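Local coordinates for oxysterol-binding protein homolog 3 (Saccharomyces cerevisiae, PDB 4IC4) that carries lipids such as sterols between membranes in phosphoinositide-coupled transport, here represented by its lipid-binding OSBP-related domain, at residues 122-128 with 140-146; 318-324 with 393-397; 71-76 with 150-154; 181-185 with 197-201. All coordinates share one frame; numbering follows the deposited sequence.

Interaction 1. Residues 122-128 with 140-146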
loop_
_atom_site.group_PDB
_atom_site.type_symbol
_atom_site.label_atom_id
_atom_site.label_comp_id
_atom_site.label_asym_id
_atom_site.label_seq_id
_atom_site.Cartn_x
_atom_site.Cartn_y
_atom_site.Cartn_z
ATOM N N PRO A 122 -10.509 -1.731 -5.972
ATOM C CA PRO A 122 -10.370 -2.918 -6.817
ATOM C C PRO A 122 -11.686 -3.687 -6.868
ATOM O O PRO A 122 -12.552 -3.520 -6.011
ATOM C CB PRO A 122 -9.286 -3.727 -6.108
ATOM C CG PRO A 122 -8.517 -2.697 -5.332
ATOM C CD PRO A 122 -9.601 -1.791 -4.816
ATOM N N LEU A 123 -11.830 -4.524 -7.883
ATOM C CA LEU A 123 -13.017 -5.348 -8.006
ATOM C C LEU A 123 -12.738 -6.625 -7.220
ATOM O O LEU A 123 -11.583 -6.990 -7.012
ATOM C CB LEU A 123 -13.258 -5.715 -9.471
ATOM C CG LEU A 123 -13.447 -4.536 -10.422
ATOM C CD1 LEU A 123 -13.513 -5.047 -11.855
ATOM C CD2 LEU A 123 -14.718 -3.775 -10.052
ATOM N N LEU A 124 -13.784 -7.292 -6.752
ATOM C CA LEU A 124 -13.575 -8.549 -6.059
ATOM C C LEU A 124 -12.864 -9.470 -7.061
ATOM O O LEU A 124 -13.258 -9.556 -8.226
ATOM C CB LEU A 124 -14.914 -9.156 -5.641
ATOM C CG LEU A 124 -14.866 -10.542 -4.996
ATOM C CD1 LEU A 124 -14.064 -10.507 -3.704
ATOM C CD2 LEU A 124 -16.291 -10.991 -4.716
ATOM N N ALA A 125 -11.809 -10.136 -6.602
ATOM C CA ALA A 125 -11.025 -11.062 -7.419
ATOM C C ALA A 125 -10.008 -10.368 -8.318
ATOM O O ALA A 125 -9.298 -11.025 -9.079
ATOM C CB ALA A 125 -11.943 -11.967 -8.244
ATOM N N GLU A 126 -9.951 -9.042 -8.252
ATOM C CA GLU A 126 -8.946 -8.315 -9.015
ATOM C C GLU A 126 -7.617 -8.679 -8.342
ATOM O O GLU A 126 -7.564 -8.923 -7.133
ATOM C CB GLU A 126 -9.190 -6.802 -8.923
ATOM C CG GLU A 126 -8.135 -5.944 -9.618
ATOM C CD GLU A 126 -8.524 -4.473 -9.678
ATOM O OE1 GLU A 126 -7.620 -3.612 -9.732
ATOM O OE2 GLU A 126 -9.738 -4.177 -9.678
ATOM N N THR A 127 -6.546 -8.707 -9.122
ATOM C CA THR A 127 -5.238 -9.050 -8.590
ATOM C C THR A 127 -4.199 -8.026 -9.012
ATOM O O THR A 127 -4.449 -7.182 -9.872
ATOM C CB THR A 127 -4.771 -10.427 -9.115
ATOM O OG1 THR A 127 -4.791 -10.422 -10.549
ATOM C CG2 THR A 127 -5.671 -11.534 -8.596
ATOM N N PHE A 128 -3.044 -8.079 -8.373
ATOM C CA PHE A 128 -1.948 -7.216 -8.760
ATOM C C PHE A 128 -0.656 -7.904 -8.394
ATOM O O PHE A 128 -0.403 -8.197 -7.228
ATOM C CB PHE A 128 -1.993 -5.845 -8.086
ATOM C CG PHE A 128 -0.812 -4.979 -8.426
ATOM C CD1 PHE A 128 -0.591 -4.567 -9.739
ATOM C CD2 PHE A 128 0.104 -4.610 -7.445
ATOM C CE1 PHE A 128 0.529 -3.801 -10.072
ATOM C CE2 PHE A 128 1.227 -3.845 -7.765
ATOM C CZ PHE A 128 1.443 -3.438 -9.084
ATOM N N ILE A 140 2.348 -10.798 -4.825
ATOM C CA ILE A 140 1.066 -11.079 -5.449
ATOM C C ILE A 140 0.003 -10.617 -4.451
ATOM O O ILE A 140 0.167 -10.762 -3.240
ATOM C CB ILE A 140 0.865 -12.580 -5.795
ATOM C CG1 ILE A 140 -0.514 -12.773 -6.437
ATOM C CG2 ILE A 140 0.977 -13.444 -4.551
ATOM C CD1 ILE A 140 -0.729 -11.971 -7.709
ATOM N N SER A 141 -1.067 -10.020 -4.963
ATOM C CA SER A 141 -2.148 -9.542 -4.118
ATOM C C SER A 141 -3.484 -9.791 -4.805
ATOM O O SER A 141 -3.553 -9.906 -6.032
ATOM C CB SER A 141 -1.975 -8.049 -3.818
ATOM O OG SER A 141 -2.029 -7.256 -4.993
ATOM N N GLU A 142 -4.541 -9.869 -4.009
ATOM C CA GLU A 142 -5.873 -10.126 -4.534
ATOM C C GLU A 142 -6.931 -9.555 -3.597
ATOM O O GLU A 142 -6.758 -9.566 -2.378
ATOM C CB GLU A 142 -6.061 -11.646 -4.682
ATOM C CG GLU A 142 -7.411 -12.094 -5.222
ATOM C CD GLU A 142 -7.451 -13.583 -5.578
ATOM O OE1 GLU A 142 -6.767 -14.388 -4.912
ATOM O OE2 GLU A 142 -8.184 -13.949 -6.521
ATOM N N LYS A 143 -8.009 -9.019 -4.159
ATOM C CA LYS A 143 -9.093 -8.534 -3.314
ATOM C C LYS A 143 -9.899 -9.799 -3.034
ATOM O O LYS A 143 -10.490 -10.377 -3.951
ATOM C CB LYS A 143 -9.961 -7.509 -4.036
ATOM C CG LYS A 143 -11.089 -6.993 -3.154
ATOM C CD LYS A 143 -11.866 -5.888 -3.827
ATOM C CE LYS A 143 -12.980 -5.384 -2.923
ATOM N NZ LYS A 143 -13.725 -4.261 -3.557
ATOM N N VAL A 144 -9.916 -10.233 -1.775
ATOM C CA VAL A 144 -10.601 -11.470 -1.403
ATOM C C VAL A 144 -12.016 -11.332 -0.842
ATOM O O VAL A 144 -12.731 -12.329 -0.699
ATOM C CB VAL A 144 -9.737 -12.284 -0.408
ATOM C CG1 VAL A 144 -8.396 -12.631 -1.053
ATOM C CG2 VAL A 144 -9.509 -11.486 0.873
ATOM N N SER A 145 -12.414 -10.104 -0.529
ATOM C CA SER A 145 -13.757 -9.824 -0.020
ATOM C C SER A 145 -14.167 -8.419 -0.461
ATOM O O SER A 145 -13.327 -7.521 -0.525
ATOM C CB SER A 145 -13.782 -9.909 1.500
ATOM O OG SER A 145 -15.071 -9.575 1.988
ATOM N N HIS A 146 -15.450 -8.228 -0.768
ATOM C CA HIS A 146 -15.933 -6.921 -1.215
ATOM C C HIS A 146 -16.632 -6.134 -0.109
ATOM O O HIS A 146 -16.470 -4.921 -0.009
ATOM C CB HIS A 146 -16.898 -7.072 -2.396
ATOM C CG HIS A 146 -17.316 -5.765 -2.998
ATOM N ND1 HIS A 146 -18.636 -5.425 -3.202
ATOM C CD2 HIS A 146 -16.585 -4.714 -3.439
ATOM C CE1 HIS A 146 -18.700 -4.220 -3.742
ATOM N NE2 HIS A 146 -17.469 -3.767 -3.896
HETATM O O HOH W 1 -8.640 -13.652 -9.150
#

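Interaction 2. Residues 318-324 with 393-397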
loop_
_atom_site.group_PDB
_atom_site.type_symbol
_atom_site.label_atom_id
_atom_site.label_comp_id
_atom_site.label_asym_id
_atom_site.label_seq_id
_atom_site.Cartn_x
_atom_site.Cartn_y
_atom_site.Cartn_z
ATOM N N PRO A 318 -6.243 -12.420 -16.511
ATOM C CA PRO A 318 -7.192 -11.386 -16.937
ATOM C C PRO A 318 -7.545 -10.354 -15.870
ATOM O O PRO A 318 -8.098 -9.299 -16.178
ATOM C CB PRO A 318 -8.425 -12.194 -17.338
ATOM C CG PRO A 318 -7.853 -13.507 -17.766
ATOM C CD PRO A 318 -6.791 -13.767 -16.733
ATOM N N THR A 319 -7.189 -10.656 -14.627
ATOM C CA THR A 319 -7.545 -9.834 -13.476
ATOM C C THR A 319 -6.573 -8.778 -12.944
ATOM O O THR A 319 -6.911 -8.063 -12.000
ATOM C CB THR A 319 -7.879 -10.760 -12.291
ATOM O OG1 THR A 319 -6.748 -11.601 -12.032
ATOM C CG2 THR A 319 -9.086 -11.650 -12.610
ATOM N N ASP A 320 -5.380 -8.665 -13.519
ATOM C CA ASP A 320 -4.410 -7.702 -12.997
ATOM C C ASP A 320 -4.862 -6.247 -13.126
ATOM O O ASP A 320 -5.474 -5.859 -14.126
ATOM C CB ASP A 320 -3.065 -7.887 -13.699
ATOM C CG ASP A 320 -1.917 -7.223 -12.953
ATOM O OD1 ASP A 320 -1.384 -7.827 -11.998
ATOM O OD2 ASP A 320 -1.547 -6.090 -13.322
ATOM N N SER A 321 -4.552 -5.437 -12.116
ATOM C CA SER A 321 -4.927 -4.022 -12.133
ATOM C C SER A 321 -4.396 -3.295 -13.370
ATOM O O SER A 321 -4.994 -2.319 -13.821
ATOM C CB SER A 321 -4.407 -3.311 -10.882
ATOM O OG SER A 321 -5.010 -3.815 -9.703
ATOM N N ARG A 322 -3.275 -3.760 -13.912
ATOM C CA ARG A 322 -2.703 -3.123 -15.100
ATOM C C ARG A 322 -3.601 -3.282 -16.321
ATOM O O ARG A 322 -3.411 -2.593 -17.323
ATOM C CB ARG A 322 -1.338 -3.720 -15.436
ATOM C CG ARG A 322 -0.268 -3.531 -14.377
ATOM C CD ARG A 322 1.032 -4.152 -14.849
ATOM N NE ARG A 322 2.089 -4.091 -13.843
ATOM C CZ ARG A 322 2.181 -4.905 -12.797
ATOM N NH1 ARG A 322 1.276 -5.857 -12.602
ATOM N NH2 ARG A 322 3.195 -4.778 -11.949
ATOM N N LEU A 323 -4.568 -4.191 -16.241
ATOM C CA LEU A 323 -5.461 -4.431 -17.365
ATOM C C LEU A 323 -6.801 -3.711 -17.238
ATOM O O LEU A 323 -7.656 -3.820 -18.120
ATOM C CB LEU A 323 -5.672 -5.940 -17.546
ATOM C CG LEU A 323 -4.377 -6.736 -17.767
ATOM C CD1 LEU A 323 -4.697 -8.214 -17.961
ATOM C CD2 LEU A 323 -3.625 -6.180 -18.973
ATOM N N ARG A 324 -6.992 -2.967 -16.152
ATOM C CA ARG A 324 -8.246 -2.239 -15.974
ATOM C C ARG A 324 -8.338 -1.077 -16.951
ATOM O O ARG A 324 -7.456 -0.216 -17.005
ATOM C CB ARG A 324 -8.393 -1.736 -14.536
ATOM C CG ARG A 324 -8.896 -2.824 -13.612
ATOM C CD ARG A 324 -9.292 -2.318 -12.248
ATOM N NE ARG A 324 -10.310 -1.272 -12.276
ATOM C CZ ARG A 324 -11.023 -0.928 -11.209
ATOM N NH1 ARG A 324 -10.829 -1.560 -10.058
ATOM N NH2 ARG A 324 -11.904 0.060 -11.271
ATOM N N ILE A 393 -9.994 -18.632 -15.272
ATOM C CA ILE A 393 -10.120 -17.289 -14.719
ATOM C C ILE A 393 -11.043 -16.469 -15.615
ATOM O O ILE A 393 -10.748 -16.250 -16.791
ATOM C CB ILE A 393 -8.748 -16.592 -14.646
ATOM C CG1 ILE A 393 -7.769 -17.445 -13.832
ATOM C CG2 ILE A 393 -8.901 -15.200 -14.048
ATOM C CD1 ILE A 393 -8.203 -17.728 -12.405
ATOM N N SER A 394 -12.161 -16.018 -15.056
ATOM C CA SER A 394 -13.121 -15.236 -15.823
ATOM C C SER A 394 -12.683 -13.794 -16.023
ATOM O O SER A 394 -11.815 -13.286 -15.310
ATOM C CB SER A 394 -14.478 -15.245 -15.125
ATOM O OG SER A 394 -14.403 -14.570 -13.881
ATOM N N GLN A 395 -13.290 -13.146 -17.008
ATOM C CA GLN A 395 -13.009 -11.749 -17.307
ATOM C C GLN A 395 -13.951 -10.901 -16.454
ATOM O O GLN A 395 -15.172 -11.016 -16.564
ATOM C CB GLN A 395 -13.255 -11.466 -18.791
ATOM C CG GLN A 395 -12.337 -12.238 -19.723
ATOM C CD GLN A 395 -10.927 -11.684 -19.753
ATOM O OE1 GLN A 395 -10.000 -12.352 -20.209
ATOM N NE2 GLN A 395 -10.758 -10.454 -19.279
ATOM N N LEU A 396 -13.388 -10.055 -15.599
ATOM C CA LEU A 396 -14.205 -9.205 -14.739
ATOM C C LEU A 396 -14.799 -8.038 -15.528
ATOM O O LEU A 396 -15.773 -7.420 -15.100
ATOM C CB LEU A 396 -13.364 -8.684 -13.571
ATOM C CG LEU A 396 -12.743 -9.764 -12.675
ATOM C CD1 LEU A 396 -11.827 -9.115 -11.647
ATOM C CD2 LEU A 396 -13.847 -10.562 -11.986
ATOM N N TRP A 397 -14.211 -7.744 -16.685
ATOM C CA TRP A 397 -14.689 -6.665 -17.545
ATOM C C TRP A 397 -14.409 -7.008 -19.003
ATOM O O TRP A 397 -13.749 -8.005 -19.294
ATOM C CB TRP A 397 -14.003 -5.344 -17.183
ATOM C CG TRP A 397 -12.512 -5.396 -17.286
ATOM C CD1 TRP A 397 -11.760 -5.316 -18.429
ATOM C CD2 TRP A 397 -11.589 -5.614 -16.215
ATOM N NE1 TRP A 397 -10.429 -5.478 -18.131
ATOM C CE2 TRP A 397 -10.294 -5.663 -16.781
ATOM C CE3 TRP A 397 -11.729 -5.778 -14.831
ATOM C CZ2 TRP A 397 -9.148 -5.871 -16.008
ATOM C CZ3 TRP A 397 -10.588 -5.983 -14.063
ATOM C CH2 TRP A 397 -9.314 -6.028 -14.655
ATOM O OXT TRP A 397 -14.870 -6.229 -19.864
HETATM O O HOH W 2 -10.850 -8.923 -16.090
#

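Interaction 3. Residues 71-76 with 150-154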
loop_
_atom_site.group_PDB
_atom_site.type_symbol
_atom_site.label_atom_id
_atom_site.label_comp_id
_atom_site.label_asym_id
_atom_site.label_seq_id
_atom_site.Cartn_x
_atom_site.Cartn_y
_atom_site.Cartn_z
ATOM N N ILE A 71 -6.246 0.152 -5.209
ATOM C CA ILE A 71 -5.819 0.042 -3.816
ATOM C C ILE A 71 -4.764 -1.054 -3.663
ATOM O O ILE A 71 -3.879 -0.954 -2.815
ATOM C CB ILE A 71 -7.007 -0.251 -2.876
ATOM C CG1 ILE A 71 -7.996 0.916 -2.922
ATOM C CG2 ILE A 71 -6.503 -0.461 -1.443
ATOM C CD1 ILE A 71 -9.212 0.727 -2.037
ATOM N N LEU A 72 -4.850 -2.101 -4.480
ATOM C CA LEU A 72 -3.854 -3.166 -4.406
ATOM C C LEU A 72 -2.483 -2.582 -4.733
ATOM O O LEU A 72 -1.481 -2.934 -4.107
ATOM C CB LEU A 72 -4.183 -4.287 -5.394
ATOM C CG LEU A 72 -5.472 -5.073 -5.139
ATOM C CD1 LEU A 72 -5.715 -6.040 -6.297
ATOM C CD2 LEU A 72 -5.367 -5.827 -3.823
ATOM N N GLN A 73 -2.441 -1.688 -5.716
ATOM C CA GLN A 73 -1.189 -1.053 -6.100
ATOM C C GLN A 73 -0.709 -0.100 -4.995
ATOM O O GLN A 73 0.483 -0.052 -4.682
ATOM C CB GLN A 73 -1.366 -0.331 -7.445
ATOM C CG GLN A 73 -1.576 -1.329 -8.589
ATOM C CD GLN A 73 -1.963 -0.689 -9.907
ATOM O OE1 GLN A 73 -2.910 0.095 -9.981
ATOM N NE2 GLN A 73 -1.239 -1.041 -10.967
ATOM N N LEU A 74 -1.635 0.640 -4.387
ATOM C CA LEU A 74 -1.278 1.555 -3.306
ATOM C C LEU A 74 -0.620 0.808 -2.148
ATOM O O LEU A 74 0.443 1.199 -1.666
ATOM C CB LEU A 74 -2.517 2.277 -2.770
ATOM C CG LEU A 74 -2.263 3.030 -1.457
ATOM C CD1 LEU A 74 -1.339 4.204 -1.716
ATOM C CD2 LEU A 74 -3.578 3.511 -0.860
ATOM N N ILE A 75 -1.252 -0.267 -1.695
ATOM C CA ILE A 75 -0.692 -1.015 -0.580
ATOM C C ILE A 75 0.648 -1.664 -0.944
ATOM O O ILE A 75 1.496 -1.881 -0.075
ATOM C CB ILE A 75 -1.705 -2.049 -0.065
ATOM C CG1 ILE A 75 -2.939 -1.305 0.460
ATOM C CG2 ILE A 75 -1.081 -2.895 1.042
ATOM C CD1 ILE A 75 -4.058 -2.210 0.936
ATOM N N SER A 76 0.856 -1.948 -2.227
ATOM C CA SER A 76 2.124 -2.526 -2.668
ATOM C C SER A 76 3.274 -1.548 -2.455
ATOM O O SER A 76 4.438 -1.948 -2.443
ATOM C CB SER A 76 2.064 -2.912 -4.148
ATOM O OG SER A 76 1.169 -3.988 -4.347
ATOM N N VAL A 150 -11.472 -6.593 1.715
ATOM C CA VAL A 150 -10.334 -7.271 2.315
ATOM C C VAL A 150 -9.346 -7.569 1.201
ATOM O O VAL A 150 -9.712 -8.130 0.166
ATOM C CB VAL A 150 -10.734 -8.600 3.000
ATOM C CG1 VAL A 150 -9.501 -9.273 3.589
ATOM C CG2 VAL A 150 -11.750 -8.333 4.103
ATOM N N PHE A 151 -8.097 -7.177 1.417
ATOM C CA PHE A 151 -7.041 -7.388 0.437
ATOM C C PHE A 151 -5.954 -8.270 1.038
ATOM O O PHE A 151 -5.526 -8.061 2.179
ATOM C CB PHE A 151 -6.458 -6.037 0.019
ATOM C CG PHE A 151 -7.494 -5.045 -0.419
ATOM C CD1 PHE A 151 -8.101 -5.155 -1.668
ATOM C CD2 PHE A 151 -7.884 -4.010 0.425
ATOM C CE1 PHE A 151 -9.084 -4.246 -2.071
ATOM C CE2 PHE A 151 -8.869 -3.094 0.030
ATOM C CZ PHE A 151 -9.469 -3.215 -1.221
ATOM N N ALA A 152 -5.510 -9.262 0.273
ATOM C CA ALA A 152 -4.475 -10.179 0.739
ATOM C C ALA A 152 -3.200 -9.976 -0.058
ATOM O O ALA A 152 -3.244 -9.813 -1.281
ATOM C CB ALA A 152 -4.958 -11.620 0.610
ATOM N N PHE A 153 -2.070 -9.982 0.645
ATOM C CA PHE A 153 -0.757 -9.780 0.033
ATOM C C PHE A 153 0.251 -10.821 0.491
ATOM O O PHE A 153 0.252 -11.227 1.653
ATOM C CB PHE A 153 -0.184 -8.408 0.414
ATOM C CG PHE A 153 -0.963 -7.246 -0.119
ATOM C CD1 PHE A 153 -0.533 -6.560 -1.251
ATOM C CD2 PHE A 153 -2.141 -6.845 0.501
ATOM C CE1 PHE A 153 -1.273 -5.491 -1.760
ATOM C CE2 PHE A 153 -2.885 -5.781 -0.000
ATOM C CZ PHE A 153 -2.448 -5.107 -1.133
ATOM N N PHE A 154 1.110 -11.239 -0.428
ATOM C CA PHE A 154 2.178 -12.180 -0.120
ATOM C C PHE A 154 3.401 -11.751 -0.916
ATOM O O PHE A 154 3.398 -11.813 -2.145
ATOM C CB PHE A 154 1.794 -13.613 -0.491
ATOM C CG PHE A 154 2.840 -14.636 -0.120
ATOM C CD1 PHE A 154 3.386 -14.654 1.162
ATOM C CD2 PHE A 154 3.266 -15.584 -1.042
ATOM C CE1 PHE A 154 4.343 -15.608 1.519
ATOM C CE2 PHE A 154 4.220 -16.545 -0.696
ATOM C CZ PHE A 154 4.758 -16.554 0.589
#

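Interaction 4. Residues 181-185 with 197-201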
loop_
_atom_site.group_PDB
_atom_site.type_symbol
_atom_site.label_atom_id
_atom_site.label_comp_id
_atom_site.label_asym_id
_atom_site.label_seq_id
_atom_site.Cartn_x
_atom_site.Cartn_y
_atom_site.Cartn_z
ATOM N N ASN A 181 -5.393 0.959 8.456
ATOM C CA ASN A 181 -5.319 -0.273 7.688
ATOM C C ASN A 181 -5.428 -1.324 8.781
ATOM O O ASN A 181 -4.492 -1.508 9.562
ATOM C CB ASN A 181 -3.975 -0.406 6.970
ATOM C CG ASN A 181 -4.015 0.103 5.539
ATOM O OD1 ASN A 181 -2.976 0.239 4.896
ATOM N ND2 ASN A 181 -5.212 0.375 5.030
ATOM N N GLU A 182 -6.576 -1.986 8.863
ATOM C CA GLU A 182 -6.780 -3.007 9.880
ATOM C C GLU A 182 -6.165 -4.312 9.404
ATOM O O GLU A 182 -6.541 -4.850 8.359
ATOM C CB GLU A 182 -8.274 -3.198 10.156
ATOM C CG GLU A 182 -9.003 -1.900 10.474
ATOM C CD GLU A 182 -10.467 -2.107 10.835
ATOM O OE1 GLU A 182 -11.084 -3.071 10.336
ATOM O OE2 GLU A 182 -11.006 -1.286 11.610
ATOM N N GLY A 183 -5.217 -4.822 10.178
ATOM C CA GLY A 183 -4.560 -6.057 9.808
ATOM C C GLY A 183 -3.110 -6.025 10.228
ATOM O O GLY A 183 -2.473 -4.967 10.247
ATOM N N ILE A 184 -2.582 -7.192 10.565
ATOM C CA ILE A 184 -1.200 -7.293 10.999
ATOM C C ILE A 184 -0.265 -7.696 9.868
ATOM O O ILE A 184 -0.526 -8.656 9.148
ATOM C CB ILE A 184 -1.057 -8.325 12.140
ATOM C CG1 ILE A 184 -1.915 -7.900 13.333
ATOM C CG2 ILE A 184 0.402 -8.447 12.554
ATOM C CD1 ILE A 184 -1.866 -8.863 14.495
ATOM N N LEU A 185 0.809 -6.938 9.694
ATOM C CA LEU A 185 1.792 -7.286 8.679
ATOM C C LEU A 185 2.682 -8.314 9.362
ATOM O O LEU A 185 3.242 -8.047 10.428
ATOM C CB LEU A 185 2.622 -6.070 8.261
ATOM C CG LEU A 185 1.891 -4.969 7.496
ATOM C CD1 LEU A 185 1.089 -4.129 8.478
ATOM C CD2 LEU A 185 2.897 -4.094 6.758
ATOM N N GLU A 197 6.030 -8.532 13.657
ATOM C CA GLU A 197 4.638 -8.191 13.414
ATOM C C GLU A 197 4.341 -6.761 13.824
ATOM O O GLU A 197 4.956 -6.222 14.748
ATOM C CB GLU A 197 3.715 -9.134 14.192
ATOM C CG GLU A 197 3.766 -10.585 13.754
ATOM C CD GLU A 197 2.976 -11.495 14.677
ATOM O OE1 GLU A 197 1.784 -11.210 14.918
ATOM O OE2 GLU A 197 3.545 -12.496 15.161
ATOM N N TRP A 198 3.407 -6.139 13.115
ATOM C CA TRP A 198 2.996 -4.785 13.429
ATOM C C TRP A 198 1.755 -4.415 12.638
ATOM O O TRP A 198 1.446 -5.031 11.617
ATOM C CB TRP A 198 4.131 -3.783 13.148
ATOM C CG TRP A 198 4.417 -3.492 11.698
ATOM C CD1 TRP A 198 3.866 -2.501 10.933
ATOM C CD2 TRP A 198 5.352 -4.175 10.855
ATOM N NE1 TRP A 198 4.406 -2.523 9.667
ATOM C CE2 TRP A 198 5.320 -3.541 9.592
ATOM C CE3 TRP A 198 6.215 -5.263 11.045
ATOM C CZ2 TRP A 198 6.119 -3.960 8.521
ATOM C CZ3 TRP A 198 7.012 -5.680 9.979
ATOM C CH2 TRP A 198 6.956 -5.028 8.732
ATOM N N THR A 199 1.022 -3.439 13.161
ATOM C CA THR A 199 -0.166 -2.912 12.502
ATOM C C THR A 199 0.267 -1.523 12.055
ATOM O O THR A 199 0.900 -0.796 12.820
ATOM C CB THR A 199 -1.352 -2.795 13.483
ATOM O OG1 THR A 199 -1.796 -4.106 13.848
ATOM C CG2 THR A 199 -2.508 -2.035 12.845
ATOM N N GLN A 200 -0.040 -1.150 10.817
ATOM C CA GLN A 200 0.361 0.167 10.346
ATOM C C GLN A 200 -0.245 1.264 11.211
ATOM O O GLN A 200 -1.381 1.155 11.668
ATOM C CB GLN A 200 -0.021 0.353 8.874
ATOM C CG GLN A 200 0.937 -0.380 7.946
ATOM C CD GLN A 200 0.732 -0.062 6.479
ATOM O OE1 GLN A 200 1.582 -0.383 5.645
ATOM N NE2 GLN A 200 -0.393 0.561 6.154
ATOM N N PRO A 201 0.517 2.337 11.454
ATOM C CA PRO A 201 0.036 3.446 12.279
ATOM C C PRO A 201 -1.157 4.187 11.695
ATOM O O PRO A 201 -1.395 4.163 10.488
ATOM C CB PRO A 201 1.263 4.342 12.398
ATOM C CG PRO A 201 1.935 4.140 11.086
ATOM C CD PRO A 201 1.849 2.638 10.903
HETATM O O HOH W 3 -2.078 -2.562 9.220
HETATM O O HOH W 4 -3.953 1.275 11.074
HETATM O O HOH W 5 -3.038 2.619 8.524
HETATM O O HOH W 6 -4.480 -4.710 12.992
#

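Interaction 1. Residues 122-128 with 140-146
Ser141 holds OG between its backbone N and carbonyl carbon (chi1 62°), turning the hydroxyl onto Phe128 O, whereas Lys143, with CG anti to its N and the chain extended beyond, runs alongside the backbone of residues 122-124. Ser141 OG donates to Phe128 O at 2.9 Å, in the carbonyl plane and on a lone pair; Ser141 N adds a weak bond there, and Phe128 N binds Ser141 O at 3.0 Å. This is the hydrogen-bonded pair of an antiparallel hairpin. At the neighbouring non-hydrogen-bonded pair, Thr127 and Glu142 project from the same face of the sheet, with Thr127 CG2 3.8 Å from Glu142 CG. Beyond it, the type II turn from Leu123 to Glu126 docks through Lys143 N to Glu126 O (161°) and Ala125 N to Lys143 O (3.0 Å). Leu124 CD1 rests 3.6 Å from Lys143 O, close to the phosphoinositide-binding His146. Two buried carboxylates are well supplied: Glu126 OE1 is hydrogen-bonded to Ser321 OG, and its OE2 accepts Leu123 N (2.8 Å) and pairs with Arg324; Glu142 takes the backbone N of Lys362 and Tyr363 and shares water 1 with Ala125 O. Both would probably stay ionised.

Interaction 2. Residues 318-324 with 393-397
The indole of Trp397 has a different neighbour on each face: water 2 sits 3.2 Å above the centre of one, and Arg324 CG covers the opposite one, a CH-pi contact 3.8 Å from the centroid of the six-membered ring. Asp320 O and Leu323 CB come up at the ring edge. The C-terminal tail of the chain thus packs on a loop built from an Asx turn and a 3-10 segment. In that turn Asp320 OD2 is gripped from opposite faces of its carboxylate plane by Arg322 N and Arg322 NH1, the latter a salt bridge of 2.9 Å. Arg324 crosses the indole at about a right angle with its aliphatic part, and its guanidinium goes on to Asp326. Earlier in the tail the contact is largely apolar: Ile393 CG2 meets Pro318 CD at 3.7 Å, and Thr319 CG2 fits between Ile393 CG2 and Leu396 CD1. A bend at chi2 (-75°) folds the amide of Gln395 back over the proline, with OE1 3.3 Å from Pro318 CB. The indole also touches Leu345, beside the phosphoinositide-binding residues. Water 2 also bridges the two segments, donating to Pro318 O and accepting from Leu396 N, each at 2.8 Å.

Interaction 3. Residues 71-76 with 150-154
Buried helix-on-strand packing, mainly apolar, sets helix 71-76 against strand 150-157 near the centre of the chain. Phe151 and Phe153 both project from the strand to the helix, whose axis lies 9.8 Å away at an angle of 46°. Ile71 CG2 sits over one face of the Phe151 ring, 4.2 Å from its centroid, while Leu72 CD2 reaches Phe151 CD1 at 3.5 Å. One turn later Ile75, with CG2 anti to its backbone N, lays that methyl over a face of Phe153, 3.7 Å from the centroid. Leu72 O, already bonded by Ser76 OG and Ser76 N, lies at the edge of the same ring. Losing the Phe153 ring to an alanine here is likely to open a gap beneath Ile75 and leave its CG2 without the face it rests on. Strands 137-145 and 160-172 flank strand 150-157, so the helix packs against the barrel wall, consistent with the OSBP fold, in which helices preceding the barrel strands pack into the barrel.

Interaction 4. Residues 181-185 with 197-201
Glu197 begins the contact with CB 3.8 Å from Ile184 CG2, its carboxylate paired with Arg186. Trp198 follows, its O accepting a straight bond from Leu185 N (2.8 Å, 162°), while the return bond from Trp198 N to Leu185 O is weak. With chi1 at 73°, its CG lies between backbone N and carbonyl carbon, and the indole turns a face to Leu185, whose CB lies over it in a CH-pi contact, 4.1 Å from the six-membered ring centroid. A serine in place of Trp198 would probably leave Leu185 without this flat support and open a gap toward Val98 and Phe101 of helix 94-104. At Thr199 the strands part: OG1 shares water 6 with Gly183 N, where the backbone angles call for glycine. Gln200 N reaches Asn181 O and Gly183 O only through water 3, and its side chain lies beside that of Asn181, amide planes 25° apart. The whole is an antiparallel beta hairpin of the barrel wall, paired at Leu185 and Trp198 and splayed round ordered water at the other end.

From the N terminus, interaction 3 opens first at helix 71-76. Before strand 150-157 closes that loop, the chain forms the short hairpin of interaction 1, which is therefore enclosed by it; strands 137-145 and 150-157 are neighbours, so the two contacts share barrel wall. Interaction 4 comes next, a separate hairpin farther round the barrel that touches none of the others. Last, interaction 2 brings the C-terminal tail back to residues 318-324, closing a loop that contains helices 325-331 and 335-354. No two contacts cross along the chain. Residues 318-324 also connect in space: Ser321 meets Glu126 of interaction 1 and Gln73 of interaction 3, linking the loop that receives the tail to the start of strand 127-132 and to helix 71-76.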